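Local coordinates for protein hydrolase, isochorismatase family (Pseudomonas putida, PDB 4L07) that probably hydrolyses the amide of maleamate to maleate and ammonia, as a maleamate amidase of the isochorismatase family, at residues A[5-9]-A[10-14]; A[50-53]-A[54-58]. All coordinates share one frame; numbering follows the deposited sequence.

Both contacts are local, each made within one continuous stretch, so neither encloses a long loop; they follow in series along the chain and neither nest nor cross. Interaction 1 comes first: residues 5-14 end the N-terminal helix 3-9 and lead into the loop before strand 22-27. The centre of this contact stands about 25 Å from the centre of the chain. Interaction 2 lies further on, inside helix 45-60, which lies between strands 22-27 and 65-70 in the chain. The centres of the two contacts are about 32 Å apart and the contacts do not touch: one shapes the end of the N-terminal helix where it meets helix 176-189 and a second subunit, the other lies within a helix that covers the parallel sheet.

Interaction 1. Residues A[5-9]-A[10-14]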
loop_
_atom_site.group_PDB
_atom_site.type_symbol
_atom_site.label_atom_id
_atom_site.label_comp_id
_atom_site.label_asym_id
_atom_site.label_seq_id
_atom_site.Cartn_x
_atom_site.Cartn_y
_atom_site.Cartn_z
ATOM N N GLU A 5 -32.279 -14.701 -0.384
ATOM C CA GLU A 5 -32.811 -13.990 -1.544
ATOM C C GLU A 5 -32.190 -12.602 -1.699
ATOM O O GLU A 5 -31.898 -12.169 -2.820
ATOM C CB GLU A 5 -34.344 -13.909 -1.481
ATOM C CG GLU A 5 -35.013 -15.254 -1.740
ATOM C CD GLU A 5 -36.465 -15.333 -1.286
ATOM O OE1 GLU A 5 -36.919 -14.494 -0.472
ATOM O OE2 GLU A 5 -37.154 -16.272 -1.740
ATOM N N VAL A 6 -31.980 -11.918 -0.574
ATOM C CA VAL A 6 -31.356 -10.584 -0.591
ATOM C C VAL A 6 -29.937 -10.660 -1.157
ATOM O O VAL A 6 -29.574 -9.891 -2.047
ATOM C CB VAL A 6 -31.329 -9.937 0.815
ATOM C CG1 VAL A 6 -30.435 -8.696 0.831
ATOM C CG2 VAL A 6 -32.736 -9.583 1.277
ATOM N N TYR A 7 -29.136 -11.583 -0.631
ATOM C CA TYR A 7 -27.748 -11.738 -1.084
ATOM C C TYR A 7 -27.665 -12.183 -2.550
ATOM O O TYR A 7 -26.842 -11.673 -3.319
ATOM C CB TYR A 7 -26.982 -12.684 -0.151
ATOM C CG TYR A 7 -26.369 -11.990 1.049
ATOM C CD1 TYR A 7 -24.985 -11.805 1.141
ATOM C CD2 TYR A 7 -27.169 -11.518 2.093
ATOM C CE1 TYR A 7 -24.423 -11.165 2.237
ATOM C CE2 TYR A 7 -26.618 -10.876 3.191
ATOM C CZ TYR A 7 -25.244 -10.704 3.258
ATOM O OH TYR A 7 -24.703 -10.070 4.350
ATOM N N ASP A 8 -28.550 -13.099 -2.946
ATOM C CA ASP A 8 -28.618 -13.532 -4.345
ATOM C C ASP A 8 -28.938 -12.371 -5.295
ATOM O O ASP A 8 -28.249 -12.177 -6.293
ATOM C CB ASP A 8 -29.629 -14.670 -4.522
ATOM C CG ASP A 8 -29.675 -15.189 -5.951
ATOM O OD1 ASP A 8 -28.606 -15.546 -6.497
ATOM O OD2 ASP A 8 -30.779 -15.235 -6.533
ATOM N N ALA A 9 -29.970 -11.593 -4.977
ATOM C CA ALA A 9 -30.344 -10.462 -5.826
ATOM C C ALA A 9 -29.253 -9.387 -5.871
ATOM O O ALA A 9 -29.117 -8.690 -6.877
ATOM C CB ALA A 9 -31.668 -9.860 -5.374
ATOM N N ALA A 10 -28.482 -9.267 -4.786
ATOM C CA ALA A 10 -27.383 -8.300 -4.698
ATOM C C ALA A 10 -26.143 -8.751 -5.477
ATOM O O ALA A 10 -25.155 -8.014 -5.565
ATOM C CB ALA A 10 -27.030 -8.018 -3.239
ATOM N N GLY A 11 -26.208 -9.952 -6.046
ATOM C CA GLY A 11 -25.159 -10.465 -6.922
ATOM C C GLY A 11 -23.985 -11.107 -6.202
ATOM O O GLY A 11 -22.895 -11.221 -6.769
ATOM N N PHE A 12 -24.208 -11.546 -4.964
ATOM C CA PHE A 12 -23.163 -12.213 -4.176
ATOM C C PHE A 12 -23.158 -13.729 -4.376
ATOM O O PHE A 12 -24.105 -14.296 -4.919
ATOM C CB PHE A 12 -23.341 -11.907 -2.685
ATOM C CG PHE A 12 -23.053 -10.478 -2.307
ATOM C CD1 PHE A 12 -21.778 -9.934 -2.467
ATOM C CD2 PHE A 12 -24.052 -9.688 -1.749
ATOM C CE1 PHE A 12 -21.515 -8.618 -2.095
ATOM C CE2 PHE A 12 -23.796 -8.373 -1.373
ATOM C CZ PHE A 12 -22.525 -7.837 -1.548
ATOM N N GLY A 13 -22.084 -14.375 -3.928
ATOM C CA GLY A 13 -22.030 -15.833 -3.847
ATOM C C GLY A 13 -21.719 -16.582 -5.128
ATOM O O GLY A 13 -21.873 -17.800 -5.172
ATOM N N ASN A 14 -21.288 -15.866 -6.165
ATOM C CA ASN A 14 -20.860 -16.496 -7.424
ATOM C C ASN A 14 -19.604 -17.345 -7.240
ATOM O O ASN A 14 -18.778 -17.037 -6.383
ATOM C CB ASN A 14 -20.584 -15.441 -8.493
ATOM C CG ASN A 14 -21.781 -14.564 -8.769
ATOM O OD1 ASN A 14 -22.711 -14.969 -9.460
ATOM N ND2 ASN A 14 -21.757 -13.350 -8.241
HETATM O O HOH W 1 -26.014 -13.813 -6.873
#
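Backbone bonds between Y7 and F12, and between D8 and G11, close the end of helix 3-9. F12 N donates to Y7 O at 3.1 Å, a fairly straight bond at 162°, while G11 N reaches D8 O at 3.0 Å from above the carbonyl plane. Just before them, A10 N still bonds V6 O, the last i to i+4 bond of the helix. G11, the first residue to leave the helical conformation, has a positive phi, which glycine adopts most easily. Water 1 lies 2.8 Å from both D8 O and F12 O and sits between them.

The apolar part is a pair of rings. F12 CD2 lies 3.7 Å from Y7 CD1, the planes inclined at 43°. F12 CG is anti to its carbonyl carbon (chi1 -69°), which turns the ring back toward Y7, and CD2 also lies 3.8 Å from Y7 O. Large aromatic residues suit this buried side: Q188 touches both, Y184 meets Y7 edge-to-face, and P178 of the second subunit packs on Y7. The small A10 fits against P39 of that subunit. The two bonds around G11, with Y7 and F12 in apolar contact across them, make a Schellman motif that ends helix 3-9 at a subunit interface.

Interaction 2. Residues A[50-53]-A[54-58]; sequences RTKE and ICDLA
K52 and D56, one turn apart on helix 45-60, form an i to i+4 salt bridge along an amphipathic alpha-helix of the alpha/beta isochorismatase fold. Their side chains run at a slant to each other. K52 leaves with CG anti to its backbone N and stays extended until a bend at chi4 (-59°) turns NZ to D56 OD2, 2.9 Å away, on the syn lone pair. K52 CG lies 3.7 Å from the same oxygen, so the aliphatic stem runs near the carboxylate as well. The carboxylate has a second partner: OD1 forms a salt bridge with R59, and the two positive groups would favour a charged aspartate.

In the salt bridge from R50 NE to E53 OE1 (3.1 Å), OE1 lies in the guanidinium plane, yet is itself met from above the carboxylate plane.

On the inner side the residues are small or apolar: T51 keeps its hydroxyl near the backbone, bonded to Q47 O, and offers methyl CG2 to C55 SG at 3.9 Å, while I54 and C55 pack on I24 of the sheet. The partly exposed L57 touches L203 of helix 196-207. The backbone keeps the regular i to i+4 bonds, among them C55 N to T51 O, 2.9 Å long and nearly straight at 171°.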
loop_
_atom_site.group_PDB
_atom_site.type_symbol
_atom_site.label_atom_id
_atom_site.label_comp_id
_atom_site.label_asym_id
_atom_site.label_seq_id
_atom_site.Cartn_x
_atom_site.Cartn_y
_atom_site.Cartn_z
ATOM N N ARG A 50 -4.053 -30.807 7.899
ATOM C CA ARG A 50 -4.652 -30.619 6.578
ATOM C C ARG A 50 -3.813 -29.634 5.757
ATOM O O ARG A 50 -3.555 -29.861 4.572
ATOM C CB ARG A 50 -6.107 -30.122 6.675
ATOM C CG ARG A 50 -7.093 -31.044 7.388
ATOM C CD ARG A 50 -7.396 -32.317 6.603
ATOM N NE ARG A 50 -6.355 -33.327 6.788
ATOM C CZ ARG A 50 -6.172 -34.036 7.902
ATOM N NH1 ARG A 50 -6.955 -33.853 8.961
ATOM N NH2 ARG A 50 -5.192 -34.928 7.962
ATOM N N THR A 51 -3.384 -28.552 6.402
ATOM C CA THR A 51 -2.554 -27.538 5.748
ATOM C C THR A 51 -1.223 -28.154 5.300
ATOM O O THR A 51 -0.765 -27.898 4.186
ATOM C CB THR A 51 -2.332 -26.314 6.663
ATOM O OG1 THR A 51 -3.606 -25.746 7.013
ATOM C CG2 THR A 51 -1.473 -25.250 5.969
ATOM N N LYS A 52 -0.630 -28.994 6.151
ATOM C CA LYS A 52 0.636 -29.662 5.806
ATOM C C LYS A 52 0.508 -30.472 4.512
ATOM O O LYS A 52 1.402 -30.444 3.666
ATOM C CB LYS A 52 1.130 -30.553 6.952
ATOM C CG LYS A 52 2.475 -31.224 6.677
ATOM C CD LYS A 52 2.971 -32.009 7.882
ATOM C CE LYS A 52 4.289 -32.725 7.594
ATOM N NZ LYS A 52 4.193 -33.692 6.458
ATOM N N GLU A 53 -0.611 -31.179 4.359
ATOM C CA GLU A 53 -0.876 -31.962 3.150
ATOM C C GLU A 53 -0.927 -31.076 1.903
ATOM O O GLU A 53 -0.322 -31.395 0.878
ATOM C CB GLU A 53 -2.173 -32.762 3.299
ATOM C CG GLU A 53 -2.143 -33.779 4.429
ATOM C CD GLU A 53 -3.412 -34.610 4.525
ATOM O OE1 GLU A 53 -4.526 -34.042 4.424
ATOM O OE2 GLU A 53 -3.292 -35.839 4.715
ATOM N N ILE A 54 -1.641 -29.959 2.007
ATOM C CA ILE A 54 -1.741 -28.991 0.918
ATOM C C ILE A 54 -0.369 -28.414 0.551
ATOM O O ILE A 54 0.005 -28.389 -0.627
ATOM C CB ILE A 54 -2.744 -27.860 1.260
ATOM C CG1 ILE A 54 -4.178 -28.408 1.268
ATOM C CG2 ILE A 54 -2.631 -26.712 0.266
ATOM C CD1 ILE A 54 -5.228 -27.399 1.707
ATOM N N CYS A 55 0.368 -27.962 1.563
ATOM C CA CYS A 55 1.694 -27.367 1.365
ATOM C C CYS A 55 2.689 -28.373 0.783
ATOM O O CYS A 55 3.434 -28.042 -0.139
ATOM C CB CYS A 55 2.230 -26.784 2.671
ATOM S SG CYS A 55 1.357 -25.302 3.236
ATOM N N ASP A 56 2.684 -29.601 1.307
ATOM C CA ASP A 56 3.557 -30.659 0.771
ATOM C C ASP A 56 3.324 -30.917 -0.715
ATOM O O ASP A 56 4.282 -31.063 -1.478
ATOM C CB ASP A 56 3.428 -31.963 1.572
ATOM C CG ASP A 56 4.089 -31.882 2.938
ATOM O OD1 ASP A 56 4.710 -30.846 3.257
ATOM O OD2 ASP A 56 3.990 -32.859 3.710
ATOM N N LEU A 57 2.054 -30.963 -1.124
ATOM C CA LEU A 57 1.709 -31.150 -2.530
ATOM C C LEU A 57 2.141 -29.939 -3.363
ATOM O O LEU A 57 2.836 -30.090 -4.365
ATOM C CB LEU A 57 0.204 -31.384 -2.703
ATOM C CG LEU A 57 -0.364 -32.333 -3.776
ATOM C CD1 LEU A 57 -1.702 -31.815 -4.280
ATOM C CD2 LEU A 57 0.564 -32.632 -4.948
ATOM N N ALA A 58 1.725 -28.743 -2.944
ATOM C CA ALA A 58 2.055 -27.513 -3.672
ATOM C C ALA A 58 3.562 -27.332 -3.848
ATOM O O ALA A 58 4.035 -27.016 -4.951
ATOM C CB ALA A 58 1.458 -26.299 -2.971
#